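PDB 6E1R: tailspike protein from Acinetobacter phage vB_ApiP_P1, which probably binds and cleaves the capsular polysaccharide of its Acinetobacter baumannii host, serving as the trimeric receptor-binding spike of the phage tail. Local coordinates for residues Q285-E290 with N311-Y316; P315-T320 with R341-A346; I332-I337 with P356-E361; I347-M352 with V371-T376; Q366-V371 with T394-G399. One frame throughout, in Å; residues are numbered along the deposited sequence.

Contact 1: Q285-E290 with N311-Y316; sequences QNLCTE and NTSTPY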
# COMPACT_ATOMS: atom_id res chain seq x y z
N GLN A 285 -11.12 -6.57 19.52
CA GLN A 285 -12.16 -6.92 20.49
C GLN A 285 -12.99 -8.13 20.06
O GLN A 285 -14.17 -8.24 20.39
CB GLN A 285 -13.07 -5.72 20.77
CG GLN A 285 -12.34 -4.52 21.35
CD GLN A 285 -13.26 -3.34 21.60
OE1 GLN A 285 -14.48 -3.44 21.47
NE2 GLN A 285 -12.67 -2.20 21.96
N ASN A 286 -12.37 -9.05 19.32
CA ASN A 286 -13.06 -10.26 18.90
C ASN A 286 -12.87 -11.37 19.93
O ASN A 286 -11.97 -11.32 20.78
CB ASN A 286 -12.55 -10.72 17.54
CG ASN A 286 -12.79 -9.69 16.45
OD1 ASN A 286 -13.85 -9.67 15.83
ND2 ASN A 286 -11.80 -8.83 16.23
N LEU A 287 -13.72 -12.38 19.84
CA LEU A 287 -13.69 -13.54 20.73
C LEU A 287 -13.74 -14.83 19.92
O LEU A 287 -14.37 -15.81 20.31
CB LEU A 287 -14.85 -13.50 21.72
CG LEU A 287 -14.87 -12.32 22.70
CD1 LEU A 287 -16.08 -12.39 23.61
CD2 LEU A 287 -13.58 -12.29 23.51
N CYS A 288 -13.07 -14.84 18.77
CA CYS A 288 -13.08 -16.01 17.90
C CYS A 288 -12.36 -17.17 18.57
O CYS A 288 -11.38 -16.99 19.30
CB CYS A 288 -12.42 -15.68 16.56
SG CYS A 288 -13.22 -14.36 15.65
N THR A 289 -12.85 -18.39 18.32
CA THR A 289 -12.32 -19.55 19.03
C THR A 289 -11.06 -20.12 18.37
O THR A 289 -10.25 -20.75 19.06
CB THR A 289 -13.39 -20.64 19.14
OG1 THR A 289 -13.91 -20.96 17.84
CG2 THR A 289 -14.52 -20.18 20.05
N GLU A 290 -10.89 -19.94 17.07
CA GLU A 290 -9.74 -20.51 16.38
C GLU A 290 -8.83 -19.44 15.80
O GLU A 290 -7.65 -19.38 16.16
CB GLU A 290 -10.20 -21.48 15.28
CG GLU A 290 -11.01 -22.67 15.80
CD GLU A 290 -11.34 -23.64 14.69
OE1 GLU A 290 -10.60 -23.66 13.69
OE2 GLU A 290 -12.35 -24.37 14.81
N ASN A 311 -7.55 -9.12 21.00
CA ASN A 311 -8.12 -10.43 20.75
C ASN A 311 -7.47 -11.46 21.66
O ASN A 311 -6.82 -12.41 21.19
CB ASN A 311 -7.95 -10.81 19.28
CG ASN A 311 -8.47 -9.74 18.34
OD1 ASN A 311 -9.61 -9.29 18.46
ND2 ASN A 311 -7.63 -9.32 17.40
N THR A 312 -7.66 -11.29 22.97
CA THR A 312 -6.90 -12.06 23.95
C THR A 312 -7.29 -13.54 23.95
O THR A 312 -6.47 -14.39 24.33
CB THR A 312 -7.12 -11.48 25.35
OG1 THR A 312 -8.33 -10.71 25.36
CG2 THR A 312 -5.96 -10.57 25.73
N SER A 313 -8.51 -13.87 23.53
CA SER A 313 -8.99 -15.24 23.56
C SER A 313 -8.90 -15.95 22.21
O SER A 313 -9.27 -17.12 22.12
CB SER A 313 -10.43 -15.28 24.07
OG SER A 313 -10.53 -14.65 25.33
N THR A 314 -8.43 -15.27 21.17
CA THR A 314 -8.34 -15.89 19.85
C THR A 314 -6.94 -16.46 19.66
O THR A 314 -5.96 -15.72 19.79
CB THR A 314 -8.65 -14.88 18.76
OG1 THR A 314 -9.94 -14.30 19.01
CG2 THR A 314 -8.66 -15.56 17.41
N PRO A 315 -6.80 -17.75 19.35
CA PRO A 315 -5.45 -18.33 19.23
C PRO A 315 -4.61 -17.69 18.14
O PRO A 315 -3.47 -17.30 18.40
CB PRO A 315 -5.74 -19.81 18.94
CG PRO A 315 -7.08 -20.05 19.55
CD PRO A 315 -7.85 -18.78 19.33
N TYR A 316 -5.14 -17.59 16.92
CA TYR A 316 -4.36 -17.10 15.80
C TYR A 316 -5.03 -15.88 15.18
O TYR A 316 -6.24 -15.67 15.31
CB TYR A 316 -4.19 -18.19 14.73
CG TYR A 316 -3.76 -19.53 15.29
CD1 TYR A 316 -2.49 -19.70 15.84
CD2 TYR A 316 -4.60 -20.63 15.25
CE1 TYR A 316 -2.09 -20.92 16.35
CE2 TYR A 316 -4.21 -21.85 15.75
CZ TYR A 316 -2.96 -21.99 16.30
OH TYR A 316 -2.57 -23.21 16.80
O HOH W 1 -10.27 -13.04 21.48
O HOH W 2 -12.46 -17.72 22.11

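Contact 2: P315-T320 with R341-A346; sequences PYVIKT and RPCSVA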
# COMPACT_ATOMS: atom_id res chain seq x y z
N PRO A 315 -6.80 -17.75 19.35
CA PRO A 315 -5.45 -18.33 19.23
C PRO A 315 -4.61 -17.69 18.14
O PRO A 315 -3.47 -17.30 18.40
CB PRO A 315 -5.74 -19.81 18.94
CG PRO A 315 -7.08 -20.05 19.55
CD PRO A 315 -7.85 -18.78 19.33
N TYR A 316 -5.14 -17.59 16.92
CA TYR A 316 -4.36 -17.10 15.80
C TYR A 316 -5.03 -15.88 15.18
O TYR A 316 -6.24 -15.67 15.31
CB TYR A 316 -4.19 -18.19 14.73
CG TYR A 316 -3.76 -19.53 15.29
CD1 TYR A 316 -2.49 -19.70 15.84
CD2 TYR A 316 -4.60 -20.63 15.25
CE1 TYR A 316 -2.09 -20.92 16.35
CE2 TYR A 316 -4.21 -21.85 15.75
CZ TYR A 316 -2.96 -21.99 16.30
OH TYR A 316 -2.57 -23.21 16.80
N VAL A 317 -4.22 -15.06 14.51
CA VAL A 317 -4.76 -13.94 13.74
C VAL A 317 -5.22 -14.41 12.37
O VAL A 317 -6.33 -14.11 11.93
CB VAL A 317 -3.73 -12.81 13.64
CG1 VAL A 317 -4.22 -11.74 12.68
CG2 VAL A 317 -3.45 -12.21 15.01
N ILE A 318 -4.37 -15.16 11.67
CA ILE A 318 -4.71 -15.72 10.37
C ILE A 318 -4.20 -17.16 10.33
O ILE A 318 -3.10 -17.45 10.80
CB ILE A 318 -4.13 -14.88 9.22
CG1 ILE A 318 -4.56 -15.45 7.86
CG2 ILE A 318 -2.61 -14.78 9.32
CD1 ILE A 318 -4.33 -14.51 6.70
N LYS A 319 -5.02 -18.05 9.78
CA LYS A 319 -4.69 -19.47 9.69
C LYS A 319 -5.02 -19.95 8.28
O LYS A 319 -6.19 -20.00 7.89
CB LYS A 319 -5.47 -20.28 10.73
CG LYS A 319 -5.21 -21.78 10.67
CD LYS A 319 -5.97 -22.52 11.76
CE LYS A 319 -5.69 -24.01 11.71
NZ LYS A 319 -6.34 -24.73 12.84
N THR A 320 -3.99 -20.30 7.52
CA THR A 320 -4.16 -20.77 6.15
C THR A 320 -4.34 -22.29 6.13
O THR A 320 -3.75 -23.02 6.93
CB THR A 320 -2.97 -20.37 5.28
OG1 THR A 320 -1.75 -20.73 5.94
CG2 THR A 320 -2.98 -18.87 5.02
N ARG A 341 -1.53 -7.00 21.54
CA ARG A 341 -2.15 -8.29 21.84
C ARG A 341 -3.08 -8.74 20.72
O ARG A 341 -4.30 -8.80 20.91
CB ARG A 341 -2.91 -8.26 23.17
CG ARG A 341 -2.07 -7.89 24.38
CD ARG A 341 -2.94 -7.75 25.61
NE ARG A 341 -2.33 -8.36 26.79
CZ ARG A 341 -1.55 -7.73 27.67
NH1 ARG A 341 -1.26 -6.44 27.51
NH2 ARG A 341 -1.06 -8.39 28.70
N PRO A 342 -2.54 -9.09 19.55
CA PRO A 342 -3.42 -9.48 18.43
C PRO A 342 -4.03 -10.86 18.58
O PRO A 342 -5.06 -11.12 17.96
CB PRO A 342 -2.48 -9.42 17.22
CG PRO A 342 -1.14 -9.72 17.79
CD PRO A 342 -1.12 -9.12 19.18
N CYS A 343 -3.44 -11.74 19.38
CA CYS A 343 -3.93 -13.11 19.53
C CYS A 343 -3.27 -13.71 20.78
O CYS A 343 -2.61 -13.01 21.55
CB CYS A 343 -3.64 -13.94 18.28
SG CYS A 343 -1.91 -13.92 17.79
N SER A 344 -3.45 -15.02 20.96
CA SER A 344 -2.99 -15.69 22.16
C SER A 344 -1.95 -16.78 21.92
O SER A 344 -1.23 -17.12 22.87
CB SER A 344 -4.17 -16.31 22.92
OG SER A 344 -4.83 -17.29 22.13
N VAL A 345 -1.84 -17.33 20.71
CA VAL A 345 -0.87 -18.38 20.45
C VAL A 345 0.17 -17.92 19.43
O VAL A 345 1.37 -17.90 19.72
CB VAL A 345 -1.57 -19.67 19.96
CG1 VAL A 345 -0.55 -20.78 19.75
CG2 VAL A 345 -2.63 -20.10 20.96
N ALA A 346 -0.28 -17.54 18.24
CA ALA A 346 0.62 -17.08 17.19
C ALA A 346 -0.17 -16.26 16.19
O ALA A 346 -1.31 -16.59 15.88
CB ALA A 346 1.31 -18.26 16.49

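Contact 3: I332-I337 with P356-E361; sequences IKFQGI and PKYIFE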
# COMPACT_ATOMS: atom_id res chain seq x y z
N ILE A 332 2.11 -13.39 3.42
CA ILE A 332 1.17 -12.64 4.24
C ILE A 332 1.95 -11.47 4.83
O ILE A 332 2.82 -11.67 5.69
CB ILE A 332 0.53 -13.49 5.34
CG1 ILE A 332 -0.30 -14.62 4.73
CG2 ILE A 332 -0.33 -12.63 6.25
CD1 ILE A 332 -0.99 -15.49 5.75
N LYS A 333 1.66 -10.26 4.37
CA LYS A 333 2.40 -9.07 4.75
C LYS A 333 1.59 -8.24 5.74
O LYS A 333 0.43 -7.90 5.46
CB LYS A 333 2.76 -8.22 3.53
CG LYS A 333 3.62 -7.01 3.87
CD LYS A 333 4.10 -6.29 2.62
CE LYS A 333 5.06 -5.16 2.98
NZ LYS A 333 5.53 -4.42 1.79
N PHE A 334 2.20 -7.92 6.87
CA PHE A 334 1.63 -7.01 7.86
C PHE A 334 2.43 -5.71 7.76
O PHE A 334 3.46 -5.55 8.41
CB PHE A 334 1.69 -7.61 9.26
CG PHE A 334 0.86 -8.85 9.43
CD1 PHE A 334 -0.48 -8.76 9.75
CD2 PHE A 334 1.43 -10.10 9.27
CE1 PHE A 334 -1.25 -9.90 9.90
CE2 PHE A 334 0.67 -11.24 9.43
CZ PHE A 334 -0.67 -11.14 9.74
N GLN A 335 1.96 -4.80 6.92
CA GLN A 335 2.67 -3.56 6.62
C GLN A 335 2.15 -2.45 7.54
O GLN A 335 1.08 -1.89 7.30
CB GLN A 335 2.51 -3.18 5.15
CG GLN A 335 3.22 -1.90 4.76
CD GLN A 335 3.21 -1.66 3.26
OE1 GLN A 335 3.00 -2.59 2.47
NE2 GLN A 335 3.42 -0.41 2.86
N GLY A 336 2.92 -2.16 8.59
CA GLY A 336 2.59 -1.08 9.50
C GLY A 336 1.31 -1.27 10.27
O GLY A 336 0.43 -0.40 10.26
N ILE A 337 1.18 -2.41 10.95
CA ILE A 337 -0.03 -2.76 11.68
C ILE A 337 0.21 -2.52 13.16
O ILE A 337 1.25 -2.92 13.71
CB ILE A 337 -0.44 -4.22 11.42
CG1 ILE A 337 -0.44 -4.51 9.92
CG2 ILE A 337 -1.81 -4.51 12.02
CD1 ILE A 337 -1.36 -3.61 9.13
N PRO A 356 2.55 -20.16 4.20
CA PRO A 356 3.11 -18.94 3.60
C PRO A 356 4.31 -18.36 4.34
O PRO A 356 4.57 -18.71 5.49
CB PRO A 356 1.93 -17.96 3.69
CG PRO A 356 1.20 -18.39 4.90
CD PRO A 356 1.30 -19.89 4.92
N LYS A 357 5.05 -17.49 3.66
CA LYS A 357 6.06 -16.67 4.31
C LYS A 357 5.41 -15.40 4.86
O LYS A 357 4.32 -15.00 4.44
CB LYS A 357 7.18 -16.30 3.34
CG LYS A 357 7.80 -17.49 2.61
CD LYS A 357 8.38 -18.49 3.58
CE LYS A 357 9.12 -19.61 2.85
NZ LYS A 357 9.55 -20.69 3.78
N TYR A 358 6.09 -14.77 5.81
CA TYR A 358 5.54 -13.62 6.51
C TYR A 358 6.48 -12.43 6.43
O TYR A 358 7.71 -12.59 6.48
CB TYR A 358 5.25 -13.96 7.98
CG TYR A 358 4.13 -14.96 8.16
CD1 TYR A 358 4.37 -16.32 8.06
CD2 TYR A 358 2.84 -14.53 8.42
CE1 TYR A 358 3.35 -17.24 8.22
CE2 TYR A 358 1.81 -15.44 8.58
CZ TYR A 358 2.07 -16.79 8.48
OH TYR A 358 1.05 -17.70 8.64
N ILE A 359 5.90 -11.25 6.28
CA ILE A 359 6.63 -9.99 6.35
C ILE A 359 5.97 -9.13 7.42
O ILE A 359 4.77 -8.85 7.34
CB ILE A 359 6.67 -9.26 5.00
CG1 ILE A 359 7.61 -9.98 4.03
CG2 ILE A 359 7.09 -7.81 5.18
CD1 ILE A 359 7.73 -9.31 2.68
N PHE A 360 6.75 -8.72 8.42
CA PHE A 360 6.30 -7.79 9.45
C PHE A 360 7.12 -6.52 9.27
O PHE A 360 8.30 -6.47 9.63
CB PHE A 360 6.47 -8.39 10.84
CG PHE A 360 5.54 -9.52 11.14
CD1 PHE A 360 5.83 -10.81 10.72
CD2 PHE A 360 4.36 -9.30 11.84
CE1 PHE A 360 4.96 -11.86 10.99
CE2 PHE A 360 3.50 -10.35 12.12
CZ PHE A 360 3.80 -11.62 11.69
N GLU A 361 6.49 -5.50 8.70
CA GLU A 361 7.16 -4.26 8.30
C GLU A 361 6.65 -3.12 9.17
O GLU A 361 5.54 -2.62 8.96
CB GLU A 361 6.93 -4.00 6.82
CG GLU A 361 7.77 -2.88 6.24
CD GLU A 361 7.45 -2.64 4.78
OE1 GLU A 361 7.94 -3.40 3.92
OE2 GLU A 361 6.68 -1.69 4.49
O HOH W 3 8.12 -2.99 1.04

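Contact 4: I347-M352 with V371-T376; sequences IGKNTM and VVESST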
# COMPACT_ATOMS: atom_id res chain seq x y z
N ILE A 347 0.44 -15.18 15.69
CA ILE A 347 -0.24 -14.33 14.71
C ILE A 347 -0.53 -15.11 13.44
O ILE A 347 -1.67 -15.18 12.98
CB ILE A 347 0.60 -13.07 14.42
CG1 ILE A 347 0.74 -12.22 15.69
CG2 ILE A 347 -0.03 -12.26 13.30
CD1 ILE A 347 1.64 -11.02 15.52
N GLY A 348 0.50 -15.72 12.86
CA GLY A 348 0.31 -16.53 11.67
C GLY A 348 0.44 -18.01 11.95
O GLY A 348 1.47 -18.47 12.45
N LYS A 349 -0.61 -18.77 11.64
CA LYS A 349 -0.61 -20.22 11.81
C LYS A 349 -0.62 -20.88 10.44
O LYS A 349 -1.51 -20.62 9.63
CB LYS A 349 -1.81 -20.68 12.64
CG LYS A 349 -1.99 -22.19 12.67
CD LYS A 349 -0.77 -22.90 13.22
CE LYS A 349 -0.93 -24.41 13.15
NZ LYS A 349 0.29 -25.14 13.61
N ASN A 350 0.37 -21.73 10.19
CA ASN A 350 0.49 -22.45 8.94
C ASN A 350 0.09 -23.90 9.14
O ASN A 350 0.45 -24.52 10.15
CB ASN A 350 1.92 -22.39 8.40
CG ASN A 350 2.29 -21.01 7.90
OD1 ASN A 350 1.58 -20.04 8.14
ND2 ASN A 350 3.42 -20.92 7.21
N THR A 351 -0.68 -24.44 8.20
CA THR A 351 -0.97 -25.86 8.15
C THR A 351 -0.23 -26.57 7.02
O THR A 351 -0.19 -27.81 7.00
CB THR A 351 -2.48 -26.11 8.01
OG1 THR A 351 -2.96 -25.47 6.82
CG2 THR A 351 -3.20 -25.54 9.22
N MSE A 352 0.35 -25.82 6.09
CA MSE A 352 1.22 -26.38 5.07
C MSE A 352 2.68 -26.16 5.46
O MSE A 352 2.98 -25.26 6.24
CB MSE A 352 0.97 -25.74 3.70
CG MSE A 352 -0.48 -25.53 3.33
SE MSE A 352 -0.57 -24.19 1.91
CE MSE A 352 -2.39 -24.49 1.30
N VAL A 371 5.04 -15.08 17.20
CA VAL A 371 4.84 -14.34 15.96
C VAL A 371 4.25 -15.24 14.89
O VAL A 371 3.24 -14.90 14.25
CB VAL A 371 6.17 -13.71 15.50
CG1 VAL A 371 5.99 -13.03 14.15
CG2 VAL A 371 6.66 -12.72 16.54
N VAL A 372 4.85 -16.41 14.67
CA VAL A 372 4.36 -17.39 13.70
C VAL A 372 4.46 -18.78 14.31
O VAL A 372 5.16 -19.01 15.29
CB VAL A 372 5.12 -17.33 12.36
CG1 VAL A 372 4.87 -16.01 11.65
CG2 VAL A 372 6.61 -17.55 12.59
N GLU A 373 3.74 -19.72 13.69
CA GLU A 373 3.81 -21.13 14.06
C GLU A 373 3.76 -21.96 12.79
O GLU A 373 2.84 -21.82 11.98
CB GLU A 373 2.67 -21.53 15.00
CG GLU A 373 2.70 -23.00 15.39
CD GLU A 373 1.57 -23.39 16.32
OE1 GLU A 373 1.14 -22.54 17.13
OE2 GLU A 373 1.10 -24.55 16.23
N SER A 374 4.75 -22.83 12.62
CA SER A 374 4.83 -23.64 11.41
C SER A 374 3.78 -24.75 11.45
O SER A 374 3.07 -24.95 12.44
CB SER A 374 6.22 -24.24 11.25
OG SER A 374 6.48 -25.20 12.26
N SER A 375 3.69 -25.49 10.34
CA SER A 375 2.76 -26.61 10.26
C SER A 375 3.14 -27.72 11.23
O SER A 375 2.27 -28.52 11.61
CB SER A 375 2.71 -27.15 8.83
OG SER A 375 4.01 -27.47 8.36
N THR A 376 4.40 -27.80 11.63
CA THR A 376 4.87 -28.80 12.58
C THR A 376 4.90 -28.27 14.01
O THR A 376 5.42 -28.95 14.90
CB THR A 376 6.25 -29.30 12.18
OG1 THR A 376 7.14 -28.18 12.02
CG2 THR A 376 6.17 -30.07 10.87

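Contact 5: Q366-V371 with T394-G399; sequences QLISAV and TLATGG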
# COMPACT_ATOMS: atom_id res chain seq x y z
N GLN A 366 2.28 -5.00 21.59
CA GLN A 366 2.71 -5.88 22.66
C GLN A 366 2.13 -7.26 22.43
O GLN A 366 0.97 -7.40 22.03
CB GLN A 366 2.28 -5.33 24.03
CG GLN A 366 2.58 -6.25 25.20
CD GLN A 366 2.13 -5.67 26.53
OE1 GLN A 366 0.98 -5.82 26.93
NE2 GLN A 366 3.05 -4.99 27.21
N LEU A 367 2.94 -8.29 22.68
CA LEU A 367 2.59 -9.67 22.34
C LEU A 367 2.38 -10.51 23.59
O LEU A 367 3.21 -10.48 24.51
CB LEU A 367 3.68 -10.30 21.47
CG LEU A 367 3.84 -9.70 20.07
CD1 LEU A 367 4.96 -10.39 19.31
CD2 LEU A 367 2.53 -9.78 19.30
N ILE A 368 1.27 -11.24 23.63
CA ILE A 368 1.07 -12.33 24.57
C ILE A 368 1.13 -13.68 23.85
O ILE A 368 0.61 -14.68 24.34
CB ILE A 368 -0.25 -12.18 25.34
CG1 ILE A 368 -1.42 -12.06 24.36
CG2 ILE A 368 -0.21 -10.98 26.26
CD1 ILE A 368 -2.77 -12.10 25.02
N SER A 369 1.76 -13.71 22.67
CA SER A 369 1.75 -14.88 21.82
C SER A 369 3.08 -14.95 21.07
O SER A 369 3.96 -14.11 21.25
CB SER A 369 0.58 -14.84 20.83
OG SER A 369 0.76 -13.79 19.89
N ALA A 370 3.21 -15.97 20.23
CA ALA A 370 4.33 -16.05 19.31
C ALA A 370 4.02 -15.25 18.04
O ALA A 370 2.89 -14.80 17.82
CB ALA A 370 4.66 -17.50 18.97
N VAL A 371 5.04 -15.08 17.20
CA VAL A 371 4.84 -14.34 15.96
C VAL A 371 4.25 -15.24 14.89
O VAL A 371 3.24 -14.90 14.25
CB VAL A 371 6.17 -13.71 15.50
CG1 VAL A 371 5.99 -13.03 14.15
CG2 VAL A 371 6.66 -12.72 16.54
N THR A 394 6.77 -5.61 22.48
CA THR A 394 7.01 -5.86 23.89
C THR A 394 6.39 -7.19 24.27
O THR A 394 5.28 -7.52 23.85
CB THR A 394 6.43 -4.74 24.76
OG1 THR A 394 5.55 -3.93 23.97
CG2 THR A 394 7.54 -3.87 25.32
N LEU A 395 7.12 -7.98 25.06
CA LEU A 395 6.70 -9.33 25.41
C LEU A 395 6.00 -9.31 26.76
O LEU A 395 6.61 -8.96 27.78
CB LEU A 395 7.89 -10.28 25.43
CG LEU A 395 8.59 -10.50 24.08
CD1 LEU A 395 9.74 -11.48 24.22
CD2 LEU A 395 7.60 -10.97 23.03
N ALA A 396 4.73 -9.70 26.76
CA ALA A 396 3.97 -9.92 27.98
C ALA A 396 3.92 -11.42 28.27
O ALA A 396 4.62 -12.22 27.64
CB ALA A 396 2.57 -9.31 27.84
N THR A 397 3.09 -11.82 29.24
CA THR A 397 3.00 -13.22 29.62
C THR A 397 2.52 -14.06 28.45
O THR A 397 1.42 -13.84 27.92
CB THR A 397 2.07 -13.38 30.82
OG1 THR A 397 2.56 -12.60 31.92
CG2 THR A 397 1.99 -14.84 31.24
N GLY A 398 3.34 -15.03 28.04
CA GLY A 398 3.04 -15.86 26.90
C GLY A 398 3.62 -15.38 25.59
O GLY A 398 3.54 -16.11 24.59
N GLY A 399 4.19 -14.18 25.55
CA GLY A 399 4.75 -13.66 24.32
C GLY A 399 6.16 -14.17 24.07
O GLY A 399 6.93 -14.44 24.99

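Contact 1: Q285-E290 with N311-Y316
The side-chain oxygen OD1 of N311 is gripped twice by N286: the backbone N of N286 donates to it at 2.9 Å and nearly head-on to the C=O, while N286 ND2 donates at 3.2 Å from a position tilted 35° off the carbonyl plane. The two asparagine side chains lie side by side and point the same way, their amide planes 43° apart. N311 puts its oxygen there because CG stands beside its own backbone N, anti to the carbonyl carbon (chi1 -53°). N286 has further partners: OD1 takes G261 N and ND2 donates to F258 O. N311 ND2 bonds P342 O.

Further along, T314 OG1 lies 3.1 Å from C288 O, and the CG2 methyl of T314 packs against C288 CB at 3.9 Å. A water bonds S313 N, within the type I turn N311-T314, and T314 OG1; its very short approach to N286 O makes that link doubtful. At the far end Y316 N donates to E290 O at 3.2 Å, with the P315 ring against the same carbonyl and that of T289. The carboxylate of E290 turns elsewhere, to a salt bridge with K294.

Two successive coils of the parallel beta-helix are thus joined at a corner without strand pairing. In a buried pair of stacked asparagines, N311 OD1 serves as a side-chain acceptor for the backbone N-H of N286, where no neighbouring strand does so.

Contact 2: P315-T320 with R341-A346
Backbone hydrogen bonds converge on the carbonyl of P315, whose oxygen faces the bend at S344-A346. V345 N donates to P315 O at 2.8 Å, lying in the carbonyl plane on a lone pair. A346 N reaches the same P315 O at 3.2 Å, tilted 26° out of that plane, and S344 N adds a weak third bond. Three successive N-H groups therefore turn toward one acceptor.

Weaker CH contacts continue the line: the CA of Y316 sits 3.1 Å from A346 O, and that carbonyl oxygen also lies at the edge of the Y316 ring, in its plane.

Apolar contacts fill in on two sides of this backbone core. On one, P315 CB meets V345 CG2 at 3.7 Å, while the other methyl of V345, CG1, approaches CE1 of the Y316 ring at the same 3.7 Å; the two valine branches thus divide between proline and tyrosine. The A346 methyl lies near CD1 of Y316. On the other, V317 sets CG2 against both P342 and C343, touching P342 CB at 3.7 Å and C343 SG at 3.6 Å. That branch is the one beside the backbone N of V317, CG1 being anti to it (chi1 172°). I347 of the following strand also packs on V317 and P342.

With two sound N-H bonds and a weak third focused on it, the P315 carbonyl is probably polarised. P315 O is one of the points that tie this corner to the next coil, and hydrophobic branches flank its bonds.

Contact 3: I332-I337 with P356-E361
Strands 332-335 and 357-361 run parallel, 5° apart with axes 4.8 Å from each other, and pair I332 with Y358 through Q335 with E361. F334 N donates almost straight to I359 O at 2.8 Å, and F334 O takes E361 N at 3.0 Å; at the corner, G336 N still reaches E361 O at 2.7 Å.

On the face carrying I332, F334, Y358 and F360, phenylalanine lies beside phenylalanine, and isoleucine beside tyrosine. The F334 and F360 rings point the same way with planes 18° apart, but they are slid so far that they barely overlap: F334 CD2 lies over the rim of one F360 face, 3.5 Å from F360 CE2. The slide gives an offset aromatic ladder, which F303 extends on the other side of F334. I332 runs alongside Y358, its CD1 reaching past to P356 CG at 3.7 Å.

The other face is polar toward its end. K333, fully extended with CG anti to the backbone N (chi1 -176°), crosses I359 CG2 with its CG at 3.8 Å and ends at E361 OE1, a weak salt bridge of 3.4 Å. A water links the same NZ and OE1. The stronger partners are across the trimer: K333 NZ pairs with E361 of the third subunit, E361 OE2 with K333 of the second, and Q335 bonds Q335 of both.

One face therefore builds the hydrophobic interior of the beta-helix, while the other carries inter-subunit lysine-glutamate salt bridges and a set of Q335-Q335 bonds about the trimer axis, a buried polar layer that helps join the three subunits.

Contact 4: I347-M352 with V371-T376
K349 is bent at its second torsion (chi2 58°) after leaving with CG anti to the backbone N, and the bend swings its amine over the extended chain of E373. There NZ makes a salt bridge to E373 OE2 at 2.8 Å, coming from above the carboxylate plane, 50° out of it, and donates a second bond to S374 O at 3.0 Å. One ammonium group thus fastens both the side chain of E373 and the backbone just after it.

The main chains pair in parallel. G348 N bonds V371 O at 3.2 Å, E373 N returns nearly head-on to G348 O at 2.9 Å, and N350 N goes to E373 O at 3.1 Å. V372 CB comes 3.8 Å from G348 O; G348 itself, being glycine, has no side chain beside it. Beyond the strand the pairing gives way to softer contacts, with S375 CA 3.1 Å from N350 O and its CB against M352 O.

N350 is held by residues outside the pair: OD1 bonds Y358 OH and ND2 bonds P356 O. T351 OG1 likewise bonds T320 O.

The pair forms one end of the six-stranded parallel sheet, within this chain. Strand 346-350 has strand 316-320 on its other flank, where Y316 and K319 pack on K349. The V372 side looks into the coil, V372 on Y358 of strand 357-361, while the corner residues I347 and V371 pack on F360.

Contact 5: Q366-V371 with T394-G399
This is a parallel strand pairing that runs out into a type II beta turn, at a partly buried corner of the beta-helix where strand 364-367 lies beside strand 392-395. Two straight backbone bonds carry it: L367 N to T394 O at 2.7 Å and A396 N to L367 O at 2.8 Å, both donors almost in line with the carbonyls they meet.

On one face Q366 crosses T394. Its CG is anti to the backbone N (chi1 174°) and passes 3.3 Å from T394 O, while Q366 CB touches T394 OG1 at 3.6 Å; farther out, the amide carbon CD rests on the A396 methyl. The same methyl is met by I368 CG2 at 3.6 Å, so the A396 methyl touches both glutamine and isoleucine. On the other face L367 and L395 meet more loosely. I368 also packs on R341 of the preceding coil.

After A396 the chain makes its turn to G399, closed by G399 N to A396 O. It brings G399 in against the first segment, its CA 3.2 Å from S369 O and near L367 O as well. G398 and G399 thus bring bare backbone to the contact.

Short parallel strands stacked coil on coil are what defines a parallel beta-helix, the fold of the body of many phage tailspikes, with turns of varying length between the strands.

How the contacts relate
Followed from the N terminus, contact 1 closes the first loop, joining the corner after strand 281-284 to the one after 306-309. Contact 2 starts on the P315-Y316 end of that corner and carries the stacking one coil further, to 341-346. Contact 3 opens before contact 2 has closed, so the two cross; contact 4 crosses contact 3 in turn, and contact 5 crosses contact 4, sharing V371 with it. Contacts 1, 2 and 5 line up along one edge of the beta-helix, linked by T314 to S344 and R341 to Q366. Contacts 3 and 4 belong to different walls, which meet inside the coil where strand 357-361 faces segments 347-352 and 371-376.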